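Local coordinates for protein DMATS type aromatic prenyltransferase (Streptomyces coelicolor, PDB 6ZS0) that probably transfers a dimethylallyl group from its diphosphate to the indole C5 of tryptophan, as an ABBA-barrel aromatic prenyltransferase, at residues 276-281 with 319-324; 60-65 with 346-351; 326-331 with 340-345. All coordinates share one frame; numbering follows the deposited sequence.

Interaction 1 (276-281 with 319-324); sequences PVRDYV and DGVGLI
Arg278 lies across the backbone of Gly322 where two loops of the ABBA barrel meet: the 3-10 turn that follows strand 270-275 and the loop that leads into strand 324-332. Its guanidinium lies flat over the glycine, with Gly322 CA 3.4 Å above the plane and over its centre. The bend at chi3 (-68°) folds the chain so that this flat group comes down face-on, and NH2 stands 3.5 Å from Gly322 CA. A CB on Gly322 would run into NH2. Asp59 is a distant, weak ion-pair partner of the same group. Replacing Arg278 by an alanine removes this lid, which would probably leave the Gly322 backbone uncovered and a gap over its CA. Two slanting apolar pairs lie back near the backbone of the 3-10 turn. Val277 CG1 meets Ile324 CG2 at 3.6 Å, and helix 284-297 also packs on Ile324; Val281 CG2 touches Val321 CG2 at 3.7 Å. No hydrogen bond crosses between the segments, so shape and van der Waals contact do the joining. With CG1 placed between N and C (chi1 67°), Val321 directs its other methyl, CG2, to 3.4 Å from Arg278 O.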
ATOM      1  N   PRO A 276      -6.969  -8.986  -2.615  1.00 16.10           N
ATOM      2  CA  PRO A 276      -7.943  -7.899  -2.786  1.00 15.95           C
ATOM      3  C   PRO A 276      -9.335  -8.321  -2.281  1.00 15.91           C
ATOM      4  O   PRO A 276     -10.264  -8.537  -3.073  1.00 15.65           O
ATOM      5  CB  PRO A 276      -7.889  -7.637  -4.290  1.00 15.98           C
ATOM      6  CG  PRO A 276      -7.554  -8.967  -4.879  1.00 16.19           C
ATOM      7  CD  PRO A 276      -6.608  -9.614  -3.890  1.00 16.14           C
ATOM      8  N   VAL A 277      -9.463  -8.347  -0.957  1.00 15.96           N
ATOM      9  CA  VAL A 277     -10.662  -8.915  -0.270  1.00 16.30           C
ATOM     10  C   VAL A 277     -11.929  -8.183  -0.733  1.00 16.23           C
ATOM     11  O   VAL A 277     -12.984  -8.812  -0.757  1.00 16.03           O
ATOM     12  CB  VAL A 277     -10.498  -8.865   1.256  1.00 16.77           C
ATOM     13  CG1 VAL A 277     -10.360  -7.475   1.776  1.00 16.76           C
ATOM     14  CG2 VAL A 277     -11.643  -9.564   1.979  1.00 17.23           C
ATOM     15  N   ARG A 278     -11.836  -6.907  -1.139  1.00 15.96           N
ATOM     16  CA  ARG A 278     -13.039  -6.133  -1.541  1.00 16.45           C
ATOM     17  C   ARG A 278     -13.736  -6.791  -2.715  1.00 16.18           C
ATOM     18  O   ARG A 278     -14.917  -6.499  -2.936  1.00 16.34           O
ATOM     19  CB  ARG A 278     -12.737  -4.657  -1.851  1.00 16.86           C
ATOM     20  CG  ARG A 278     -11.796  -4.390  -3.017  1.00 17.30           C
ATOM     21  CD  ARG A 278     -11.793  -2.904  -3.324  1.00 18.07           C
ATOM     22  NE  ARG A 278     -13.105  -2.555  -3.850  1.00 18.97           N
ATOM     23  CZ  ARG A 278     -13.654  -1.326  -3.878  1.00 19.98           C
ATOM     24  NH1 ARG A 278     -14.866  -1.178  -4.363  1.00 21.15           N
ATOM     25  NH2 ARG A 278     -13.002  -0.283  -3.439  1.00 20.31           N
ATOM     26  N   ASP A 279     -13.026  -7.584  -3.537  1.00 15.72           N
ATOM     27  CA  ASP A 279     -13.616  -8.250  -4.722  1.00 16.02           C
ATOM     28  C   ASP A 279     -14.303  -9.562  -4.335  1.00 16.26           C
ATOM     29  O   ASP A 279     -14.931 -10.118  -5.188  1.00 16.03           O
ATOM     30  CB  ASP A 279     -12.554  -8.530  -5.781  1.00 15.81           C
ATOM     31  CG  ASP A 279     -12.045  -7.302  -6.488  1.00 15.78           C
ATOM     32  OD1 ASP A 279     -12.573  -6.200  -6.228  1.00 15.66           O
ATOM     33  OD2 ASP A 279     -11.186  -7.482  -7.379  1.00 15.78           O
ATOM     34  N   TYR A 280     -14.236  -9.982  -3.072  1.00 16.78           N
ATOM     35  CA  TYR A 280     -14.607 -11.378  -2.675  1.00 17.63           C
ATOM     36  C   TYR A 280     -15.619 -11.370  -1.533  1.00 18.57           C
ATOM     37  O   TYR A 280     -15.823 -12.440  -0.938  1.00 20.29           O
ATOM     38  CB  TYR A 280     -13.353 -12.191  -2.300  1.00 17.59           C
ATOM     39  CG  TYR A 280     -12.380 -12.285  -3.452  1.00 17.45           C
ATOM     40  CD1 TYR A 280     -12.744 -12.876  -4.637  1.00 17.55           C
ATOM     41  CD2 TYR A 280     -11.107 -11.756  -3.362  1.00 17.41           C
ATOM     42  CE1 TYR A 280     -11.894 -12.918  -5.726  1.00 17.54           C
ATOM     43  CE2 TYR A 280     -10.222 -11.811  -4.423  1.00 17.39           C
ATOM     44  CZ  TYR A 280     -10.612 -12.405  -5.613  1.00 17.45           C
ATOM     45  OH  TYR A 280      -9.790 -12.428  -6.706  1.00 17.38           O
ATOM     46  N   VAL A 281     -16.228 -10.230  -1.238  1.00 18.46           N
ATOM     47  CA  VAL A 281     -17.191 -10.089  -0.113  1.00 19.14           C
ATOM     48  C   VAL A 281     -18.466  -9.418  -0.610  1.00 20.05           C
ATOM     49  O   VAL A 281     -18.406  -8.696  -1.596  1.00 18.87           O
ATOM     50  CB  VAL A 281     -16.584  -9.262   1.022  1.00 18.94           C
ATOM     51  CG1 VAL A 281     -15.412  -9.971   1.649  1.00 19.18           C
ATOM     52  CG2 VAL A 281     -16.200  -7.872   0.550  1.00 18.56           C
ATOM     53  N   ASP A 319     -23.223  -1.658   4.754  1.00 29.25           N
ATOM     54  CA  ASP A 319     -23.975  -0.819   3.785  1.00 30.42           C
ATOM     55  C   ASP A 319     -23.100  -0.472   2.591  1.00 29.97           C
ATOM     56  O   ASP A 319     -23.527   0.353   1.794  1.00 30.51           O
ATOM     57  CB  ASP A 319     -24.492   0.468   4.432  1.00 31.91           C
ATOM     58  CG  ASP A 319     -25.671   0.224   5.338  1.00 33.91           C
ATOM     59  OD1 ASP A 319     -26.316  -0.809   5.168  1.00 36.18           O
ATOM     60  OD2 ASP A 319     -25.913   1.063   6.215  1.00 35.93           O
ATOM     61  N   GLY A 320     -21.923  -1.074   2.469  1.00 28.21           N
ATOM     62  CA  GLY A 320     -21.086  -0.872   1.283  1.00 27.07           C
ATOM     63  C   GLY A 320     -19.934  -1.848   1.242  1.00 25.87           C
ATOM     64  O   GLY A 320     -19.846  -2.718   2.116  1.00 24.77           O
ATOM     65  N   VAL A 321     -19.060  -1.667   0.277  1.00 26.21           N
ATOM     66  CA  VAL A 321     -17.871  -2.537   0.108  1.00 25.80           C
ATOM     67  C   VAL A 321     -16.692  -1.635  -0.226  1.00 25.39           C
ATOM     68  O   VAL A 321     -16.924  -0.498  -0.684  1.00 27.93           O
ATOM     69  CB  VAL A 321     -18.142  -3.588  -0.977  1.00 26.59           C
ATOM     70  CG1 VAL A 321     -18.278  -2.946  -2.344  1.00 27.20           C
ATOM     71  CG2 VAL A 321     -17.075  -4.657  -0.981  1.00 26.12           C
ATOM     72  N   GLY A 322     -15.474  -2.087   0.031  1.00 23.37           N
ATOM     73  CA  GLY A 322     -14.263  -1.402  -0.425  1.00 22.09           C
ATOM     74  C   GLY A 322     -13.527  -0.686   0.676  1.00 20.97           C
ATOM     75  O   GLY A 322     -12.381  -0.348   0.442  1.00 21.15           O
ATOM     76  N   LEU A 323     -14.130  -0.472   1.847  1.00 20.55           N
ATOM     77  CA  LEU A 323     -13.404   0.189   2.956  1.00 20.53           C
ATOM     78  C   LEU A 323     -12.173  -0.638   3.317  1.00 19.80           C
ATOM     79  O   LEU A 323     -11.098  -0.055   3.486  1.00 19.88           O
ATOM     80  CB  LEU A 323     -14.317   0.391   4.160  1.00 21.40           C
ATOM     81  CG  LEU A 323     -15.386   1.463   3.958  1.00 23.32           C
ATOM     82  CD1 LEU A 323     -16.288   1.565   5.180  1.00 23.71           C
ATOM     83  CD2 LEU A 323     -14.750   2.799   3.628  1.00 24.05           C
ATOM     84  N   ILE A 324     -12.308  -1.956   3.414  1.00 18.46           N
ATOM     85  CA  ILE A 324     -11.112  -2.835   3.464  1.00 17.96           C
ATOM     86  C   ILE A 324     -10.829  -3.281   2.033  1.00 17.16           C
ATOM     87  O   ILE A 324     -11.577  -4.101   1.499  1.00 17.44           O
ATOM     88  CB  ILE A 324     -11.288  -4.011   4.429  1.00 18.23           C
ATOM     89  CG1 ILE A 324     -11.539  -3.531   5.850  1.00 18.70           C
ATOM     90  CG2 ILE A 324     -10.072  -4.924   4.339  1.00 18.53           C
ATOM     91  CD1 ILE A 324     -11.833  -4.648   6.836  1.00 18.99           C
TER

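Interaction 2 (60-65 with 346-351); sequences DHTPVE and EAYTVR
Asp60 reaches into the type I beta turn from Glu346 to Thr349 and ties the loop leading into strand 64-70 to the chain leaving strand 338-344, at one end of the barrel. The tight part is polar and centres on the carboxylate. OD2 takes two bonds from opposite faces of its plane: Thr349 OG1 donates at 2.7 Å on the anti side, while Tyr348 N, 3.0 Å from OD2, comes from above the plane, 50° out of it. The other oxygen mainly holds its own loop. OD1 accepts from Thr62 N in an Asx turn and from Thr62 OG1 at 2.8 Å, both from the same face. With chi1 at 76°, CG sits between the backbone N and carbonyl carbon, which lets one carboxylate face both loops; four bonds hold it against rotation.

Thr62 braces the carboxylate and itself reaches the turn. Its hydroxyl, which donates to Asp60 OD1, also takes a weak bond from Ala347 N, and its methyl CG2 packs 3.7 Å from Ala347 CB. Helix 6-20 closes over this side through Leu6 and Phe9. The Tyr348 ring belongs to the packed part too: it slants across the 60-62 backbone, its CD2 3.6 Å from Thr62 OG1.

Beyond this cluster the contact slackens. His61 itself looks elsewhere, its ND1 bonded to Thr55 O. Thr349, though solvent-exposed, still holds Asp60; past it the chain parts from the 60-65 loop. A water bridges the two segments near Glu346, donating to Asp60 OD1 at 2.8 Å and accepting from Glu346 N at 2.9 Å.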
ATOM      1  N   ASP A  60     -11.655   4.627  -6.339  1.00 15.03           N
ATOM      2  CA  ASP A  60     -12.442   5.861  -6.605  1.00 15.31           C
ATOM      3  C   ASP A  60     -11.517   7.048  -6.917  1.00 15.02           C
ATOM      4  O   ASP A  60     -12.036   8.168  -7.007  1.00 15.62           O
ATOM      5  CB  ASP A  60     -13.418   6.175  -5.482  1.00 15.47           C
ATOM      6  CG  ASP A  60     -12.803   6.776  -4.231  1.00 15.38           C
ATOM      7  OD1 ASP A  60     -11.559   6.768  -4.115  1.00 15.29           O
ATOM      8  OD2 ASP A  60     -13.609   7.215  -3.384  1.00 16.06           O
ATOM      9  N   HIS A  61     -10.234   6.810  -7.081  1.00 14.51           N
ATOM     10  CA  HIS A  61      -9.233   7.811  -7.530  1.00 14.55           C
ATOM     11  C   HIS A  61      -8.927   8.790  -6.403  1.00 13.92           C
ATOM     12  O   HIS A  61      -8.392   9.876  -6.720  1.00 14.24           O
ATOM     13  CB  HIS A  61      -9.680   8.523  -8.792  1.00 15.56           C
ATOM     14  CG  HIS A  61     -10.084   7.560  -9.852  1.00 16.27           C
ATOM     15  ND1 HIS A  61      -9.189   6.665 -10.408  1.00 17.06           N
ATOM     16  CD2 HIS A  61     -11.289   7.282 -10.396  1.00 17.47           C
ATOM     17  CE1 HIS A  61      -9.840   5.940 -11.325  1.00 17.32           C
ATOM     18  NE2 HIS A  61     -11.096   6.298 -11.336  1.00 17.63           N
ATOM     19  N   THR A  62      -9.195   8.444  -5.145  1.00 13.12           N
ATOM     20  CA  THR A  62      -8.610   9.227  -4.028  1.00 12.66           C
ATOM     21  C   THR A  62      -7.105   8.983  -4.018  1.00 12.22           C
ATOM     22  O   THR A  62      -6.669   7.837  -4.025  1.00 11.98           O
ATOM     23  CB  THR A  62      -9.216   8.867  -2.676  1.00 12.57           C
ATOM     24  OG1 THR A  62     -10.641   8.954  -2.719  1.00 13.10           O
ATOM     25  CG2 THR A  62      -8.696   9.786  -1.591  1.00 12.44           C
ATOM     26  N   PRO A  63      -6.225  10.020  -4.007  1.00 12.05           N
ATOM     27  CA  PRO A  63      -4.789   9.767  -4.056  1.00 11.92           C
ATOM     28  C   PRO A  63      -4.137   9.535  -2.701  1.00 11.85           C
ATOM     29  O   PRO A  63      -2.978   9.898  -2.497  1.00 11.74           O
ATOM     30  CB  PRO A  63      -4.276  11.059  -4.687  1.00 11.92           C
ATOM     31  CG  PRO A  63      -5.195  12.110  -4.124  1.00 12.10           C
ATOM     32  CD  PRO A  63      -6.561  11.452  -4.127  1.00 12.25           C
ATOM     33  N   VAL A  64      -4.902   8.936  -1.783  1.00 12.15           N
ATOM     34  CA  VAL A  64      -4.489   8.589  -0.416  1.00 12.57           C
ATOM     35  C   VAL A  64      -5.117   7.245  -0.089  1.00 12.86           C
ATOM     36  O   VAL A  64      -6.282   7.049  -0.463  1.00 12.87           O
ATOM     37  CB  VAL A  64      -4.940   9.633   0.604  1.00 12.96           C
ATOM     38  CG1 VAL A  64      -4.422   9.312   1.990  1.00 13.24           C
ATOM     39  CG2 VAL A  64      -4.519  11.050   0.210  1.00 13.09           C
ATOM     40  N   GLU A  65      -4.357   6.407   0.597  1.00 13.28           N
ATOM     41  CA  GLU A  65      -4.855   5.137   1.154  1.00 14.27           C
ATOM     42  C   GLU A  65      -4.183   4.947   2.493  1.00 13.76           C
ATOM     43  O   GLU A  65      -3.103   5.457   2.687  1.00 13.72           O
ATOM     44  CB  GLU A  65      -4.538   3.965   0.224  1.00 15.56           C
ATOM     45  CG  GLU A  65      -5.044   2.622   0.752  1.00 17.24           C
ATOM     46  CD  GLU A  65      -4.651   1.437  -0.118  1.00 19.03           C
ATOM     47  OE1 GLU A  65      -3.446   1.095  -0.132  1.00 21.66           O
ATOM     48  OE2 GLU A  65      -5.558   0.868  -0.788  1.00 20.98           O
ATOM     49  N   GLU A 346     -12.053   6.685   0.266  1.00 17.00           N
ATOM     50  CA  GLU A 346     -13.415   6.850  -0.322  1.00 18.14           C
ATOM     51  C   GLU A 346     -13.835   8.327  -0.262  1.00 17.51           C
ATOM     52  O   GLU A 346     -15.009   8.620  -0.040  1.00 17.50           O
ATOM     53  CB  GLU A 346     -14.361   5.829   0.331  1.00 20.21           C
ATOM     54  CG  GLU A 346     -13.972   4.400  -0.065  1.00 22.31           C
ATOM     55  CD  GLU A 346     -15.013   3.308   0.075  1.00 24.79           C
ATOM     56  OE1 GLU A 346     -16.138   3.620   0.436  1.00 27.03           O
ATOM     57  OE2 GLU A 346     -14.668   2.137  -0.180  1.00 27.42           O
ATOM     58  N   ALA A 347     -12.923   9.230  -0.589  1.00 17.18           N
ATOM     59  CA  ALA A 347     -13.210  10.674  -0.658  1.00 17.31           C
ATOM     60  C   ALA A 347     -14.211  10.957  -1.781  1.00 17.91           C
ATOM     61  O   ALA A 347     -14.812  12.063  -1.750  1.00 17.73           O
ATOM     62  CB  ALA A 347     -11.944  11.455  -0.883  1.00 17.32           C
ATOM     63  N   TYR A 348     -14.325  10.065  -2.772  1.00 18.09           N
ATOM     64  CA  TYR A 348     -15.184  10.269  -3.962  1.00 19.16           C
ATOM     65  C   TYR A 348     -16.301   9.232  -3.968  1.00 20.94           C
ATOM     66  O   TYR A 348     -16.905   9.035  -5.020  1.00 21.84           O
ATOM     67  CB  TYR A 348     -14.309  10.270  -5.203  1.00 18.96           C
ATOM     68  CG  TYR A 348     -13.366  11.431  -5.256  1.00 18.71           C
ATOM     69  CD1 TYR A 348     -13.844  12.732  -5.404  1.00 18.57           C
ATOM     70  CD2 TYR A 348     -12.000  11.259  -5.110  1.00 18.68           C
ATOM     71  CE1 TYR A 348     -12.978  13.811  -5.437  1.00 18.37           C
ATOM     72  CE2 TYR A 348     -11.125  12.327  -5.167  1.00 18.88           C
ATOM     73  CZ  TYR A 348     -11.611  13.615  -5.333  1.00 18.50           C
ATOM     74  OH  TYR A 348     -10.746  14.667  -5.356  1.00 18.59           O
ATOM     75  N   THR A 349     -16.578   8.614  -2.832  1.00 21.93           N
ATOM     76  CA  THR A 349     -17.663   7.615  -2.699  1.00 23.96           C
ATOM     77  C   THR A 349     -18.670   8.193  -1.706  1.00 26.94           C
ATOM     78  O   THR A 349     -18.450   8.038  -0.492  1.00 27.56           O
ATOM     79  CB  THR A 349     -17.073   6.241  -2.359  1.00 23.76           C
ATOM     80  OG1 THR A 349     -16.042   5.973  -3.326  1.00 22.63           O
ATOM     81  CG2 THR A 349     -18.097   5.133  -2.396  1.00 24.46           C
ATOM     82  N   VAL A 350     -19.676   8.900  -2.240  1.00 30.65           N
ATOM     83  CA  VAL A 350     -20.670   9.720  -1.478  1.00 32.51           C
ATOM     84  C   VAL A 350     -22.071   9.176  -1.754  1.00 34.63           C
ATOM     85  O   VAL A 350     -22.346   8.823  -2.917  1.00 34.25           O
ATOM     86  CB  VAL A 350     -20.595  11.212  -1.865  1.00 33.20           C
ATOM     87  N   ARG A 351     -22.911   9.139  -0.720  1.00 37.09           N
ATOM     88  CA  ARG A 351     -24.379   8.922  -0.837  1.00 38.85           C
ATOM     89  C   ARG A 351     -24.952   9.973  -1.787  1.00 40.25           C
ATOM     90  O   ARG A 351     -24.695  11.160  -1.618  1.00 40.55           O
ATOM     91  CB  ARG A 351     -25.048   9.026   0.536  1.00 39.48           C
TER
HETATM   92  O   HOH W   1     -10.597   5.439  -1.876  1.00 13.68           O

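Interaction 3 (326-331 with 340-345); sequences YLALAG and TAYLSS
The last beta hairpin of the ABBA barrel, strands 324-332 and 338-344, is zipped together here, with Ala328 and Thr340 as a hydrogen-bonded antiparallel pair. Ala328 N gives to Thr340 O at 2.9 Å, in the carbonyl plane, and Thr340 N returns the bond to Ala328 O, also 2.9 Å. Next along, Leu327 and Ala341 form a non-hydrogen-bonded pair, where Leu327 CA makes a bent CA-H...O contact with Thr340 O. A straighter bond follows, Tyr342 N to Tyr326 O at 3.0 Å with 171° at the hydrogen.

The two faces differ. Leu327 CD2 lies 4.0 Å from Ala341 CB on the side covered by helix 303-312, which reaches Ala341 through Leu305. The other face carries Tyr326, Ala328, Thr340 and Tyr342; there Thr340 OG1 bonds Ser69 OG on strand 64-70, helping to close the barrel. Tyr342, with CG anti to its carbonyl carbon (chi1 -66°), turns the CD1-CE1 edge of its ring toward strand 326-331. Tyr326 does not stack on it: its own ring leads away from strand 340-344 and its side chain touches Tyr274, leaving Tyr326 CB to meet Tyr342 CD1 at 3.8 Å, while Ala328 CB sits in the ring plane, 3.9 Å from Tyr342 CE1.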
ATOM      1  N   TYR A 326      -7.602  -4.430   0.683  1.00 15.33           N
ATOM      2  CA  TYR A 326      -6.743  -5.632   0.692  1.00 15.55           C
ATOM      3  C   TYR A 326      -6.528  -6.086   2.131  1.00 15.26           C
ATOM      4  O   TYR A 326      -6.522  -5.260   3.054  1.00 15.08           O
ATOM      5  CB  TYR A 326      -5.356  -5.379   0.090  1.00 15.73           C
ATOM      6  CG  TYR A 326      -5.290  -5.191  -1.402  1.00 16.62           C
ATOM      7  CD1 TYR A 326      -5.706  -4.025  -2.004  1.00 17.18           C
ATOM      8  CD2 TYR A 326      -4.790  -6.194  -2.218  1.00 17.05           C
ATOM      9  CE1 TYR A 326      -5.634  -3.863  -3.384  1.00 17.57           C
ATOM     10  CE2 TYR A 326      -4.679  -6.042  -3.584  1.00 17.58           C
ATOM     11  CZ  TYR A 326      -5.130  -4.882  -4.183  1.00 17.78           C
ATOM     12  OH  TYR A 326      -5.031  -4.759  -5.555  1.00 18.72           O
ATOM     13  N   LEU A 327      -6.263  -7.365   2.282  1.00 15.61           N
ATOM     14  CA  LEU A 327      -5.648  -7.950   3.478  1.00 16.41           C
ATOM     15  C   LEU A 327      -4.319  -8.562   3.068  1.00 16.81           C
ATOM     16  O   LEU A 327      -4.217  -9.095   1.978  1.00 16.88           O
ATOM     17  CB  LEU A 327      -6.558  -9.027   4.067  1.00 17.38           C
ATOM     18  CG  LEU A 327      -7.856  -8.538   4.700  1.00 18.21           C
ATOM     19  CD1 LEU A 327      -8.673  -9.717   5.185  1.00 19.11           C
ATOM     20  CD2 LEU A 327      -7.610  -7.535   5.802  1.00 18.50           C
ATOM     21  N   ALA A 328      -3.332  -8.531   3.943  1.00 16.98           N
ATOM     22  CA  ALA A 328      -2.001  -9.072   3.633  1.00 17.45           C
ATOM     23  C   ALA A 328      -1.470  -9.826   4.852  1.00 17.85           C
ATOM     24  O   ALA A 328      -1.703  -9.385   6.002  1.00 18.14           O
ATOM     25  CB  ALA A 328      -1.034  -7.988   3.229  1.00 17.76           C
ATOM     26  N   LEU A 329      -0.742 -10.881   4.564  1.00 18.78           N
ATOM     27  CA  LEU A 329       0.061 -11.632   5.560  1.00 19.65           C
ATOM     28  C   LEU A 329       1.532 -11.422   5.206  1.00 19.99           C
ATOM     29  O   LEU A 329       1.941 -11.785   4.096  1.00 19.21           O
ATOM     30  CB  LEU A 329      -0.350 -13.092   5.514  1.00 20.75           C
ATOM     31  CG  LEU A 329       0.339 -13.988   6.537  1.00 21.86           C
ATOM     32  CD1 LEU A 329      -0.041 -13.571   7.942  1.00 22.15           C
ATOM     33  CD2 LEU A 329       0.003 -15.438   6.256  1.00 22.40           C
ATOM     34  N   ALA A 330       2.296 -10.864   6.137  1.00 21.21           N
ATOM     35  CA  ALA A 330       3.658 -10.353   5.898  1.00 23.08           C
ATOM     36  C   ALA A 330       4.633 -11.130   6.784  1.00 25.00           C
ATOM     37  O   ALA A 330       4.468 -11.084   8.007  1.00 25.37           O
ATOM     38  CB  ALA A 330       3.725  -8.877   6.182  1.00 22.90           C
ATOM     39  N   GLY A 331       5.563 -11.828   6.156  1.00 26.83           N
ATOM     40  CA  GLY A 331       6.648 -12.558   6.820  1.00 29.37           C
ATOM     41  C   GLY A 331       7.975 -11.832   6.670  1.00 31.07           C
ATOM     42  O   GLY A 331       8.219 -11.175   5.630  1.00 29.32           O
ATOM     43  N   THR A 340      -1.893  -7.132   7.769  1.00 19.25           N
ATOM     44  CA  THR A 340      -2.094  -5.722   7.373  1.00 18.71           C
ATOM     45  C   THR A 340      -3.449  -5.584   6.688  1.00 17.92           C
ATOM     46  O   THR A 340      -3.760  -6.417   5.860  1.00 17.77           O
ATOM     47  CB  THR A 340      -0.951  -5.209   6.496  1.00 19.12           C
ATOM     48  OG1 THR A 340       0.296  -5.396   7.175  1.00 20.18           O
ATOM     49  CG2 THR A 340      -1.091  -3.739   6.185  1.00 19.40           C
ATOM     50  N   ALA A 341      -4.208  -4.555   7.075  1.00 17.03           N
ATOM     51  CA  ALA A 341      -5.474  -4.153   6.436  1.00 16.67           C
ATOM     52  C   ALA A 341      -5.211  -2.854   5.708  1.00 16.41           C
ATOM     53  O   ALA A 341      -4.756  -1.924   6.331  1.00 16.16           O
ATOM     54  CB  ALA A 341      -6.587  -4.013   7.454  1.00 16.83           C
ATOM     55  N   TYR A 342      -5.481  -2.846   4.397  1.00 17.03           N
ATOM     56  CA  TYR A 342      -5.408  -1.639   3.549  1.00 16.85           C
ATOM     57  C   TYR A 342      -6.795  -1.024   3.526  1.00 16.48           C
ATOM     58  O   TYR A 342      -7.756  -1.726   3.137  1.00 16.24           O
ATOM     59  CB  TYR A 342      -4.843  -1.994   2.167  1.00 17.46           C
ATOM     60  CG  TYR A 342      -3.416  -2.431   2.285  1.00 18.25           C
ATOM     61  CD1 TYR A 342      -3.106  -3.730   2.661  1.00 19.17           C
ATOM     62  CD2 TYR A 342      -2.383  -1.525   2.201  1.00 18.72           C
ATOM     63  CE1 TYR A 342      -1.801  -4.136   2.866  1.00 19.80           C
ATOM     64  CE2 TYR A 342      -1.073  -1.909   2.412  1.00 19.39           C
ATOM     65  CZ  TYR A 342      -0.780  -3.211   2.764  1.00 20.29           C
ATOM     66  OH  TYR A 342       0.521  -3.583   2.986  1.00 22.32           O
ATOM     67  N   LEU A 343      -6.885   0.243   3.910  1.00 16.32           N
ATOM     68  CA  LEU A 343      -8.160   0.942   4.171  1.00 17.07           C
ATOM     69  C   LEU A 343      -8.349   2.084   3.177  1.00 16.96           C
ATOM     70  O   LEU A 343      -7.481   2.989   3.096  1.00 16.48           O
ATOM     71  CB  LEU A 343      -8.173   1.452   5.610  1.00 17.75           C
ATOM     72  CG  LEU A 343      -7.916   0.372   6.665  1.00 18.61           C
ATOM     73  CD1 LEU A 343      -7.812   0.973   8.070  1.00 19.09           C
ATOM     74  CD2 LEU A 343      -8.959  -0.724   6.617  1.00 19.17           C
ATOM     75  N   SER A 344      -9.471   2.046   2.480  1.00 17.29           N
ATOM     76  CA  SER A 344      -9.824   2.999   1.419  1.00 17.49           C
ATOM     77  C   SER A 344     -10.272   4.323   2.039  1.00 17.02           C
ATOM     78  O   SER A 344     -11.093   4.308   2.945  1.00 17.85           O
ATOM     79  CB  SER A 344     -10.915   2.405   0.543  1.00 18.33           C
ATOM     80  OG  SER A 344     -10.440   1.241  -0.138  1.00 19.54           O
ATOM     81  N   SER A 345      -9.812   5.450   1.519  1.00 16.05           N
ATOM     82  CA  SER A 345     -10.274   6.779   1.965  1.00 15.82           C
ATOM     83  C   SER A 345     -11.715   7.042   1.498  1.00 16.18           C
ATOM     84  O   SER A 345     -12.501   7.586   2.249  1.00 16.06           O
ATOM     85  CB  SER A 345      -9.310   7.841   1.510  1.00 15.31           C
ATOM     86  OG  SER A 345      -9.890   9.121   1.674  1.00 15.22           O
TER

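All three contacts gather round the closing strands of one ten-stranded antiparallel barrel. Interaction 3 is nearest the middle, about 7 Å from the chain centre; interactions 1 and 2 lie farther out, their centres about 14 Å apart and about 12 and 17 Å from that of interaction 3. Along the chain, interaction 1 closes before interaction 3 opens, and both are nested in the long loop that interaction 2 closes. Strand 338-344 neighbours 64-70, so interaction 2 brings the first and last strands' flanking loops together where the barrel shuts. The contacts also touch: Ser344 OG probably hydrogen-bonds Gly322 O, and Glu346 OE2 packs 3.2 Å from Gly322 C.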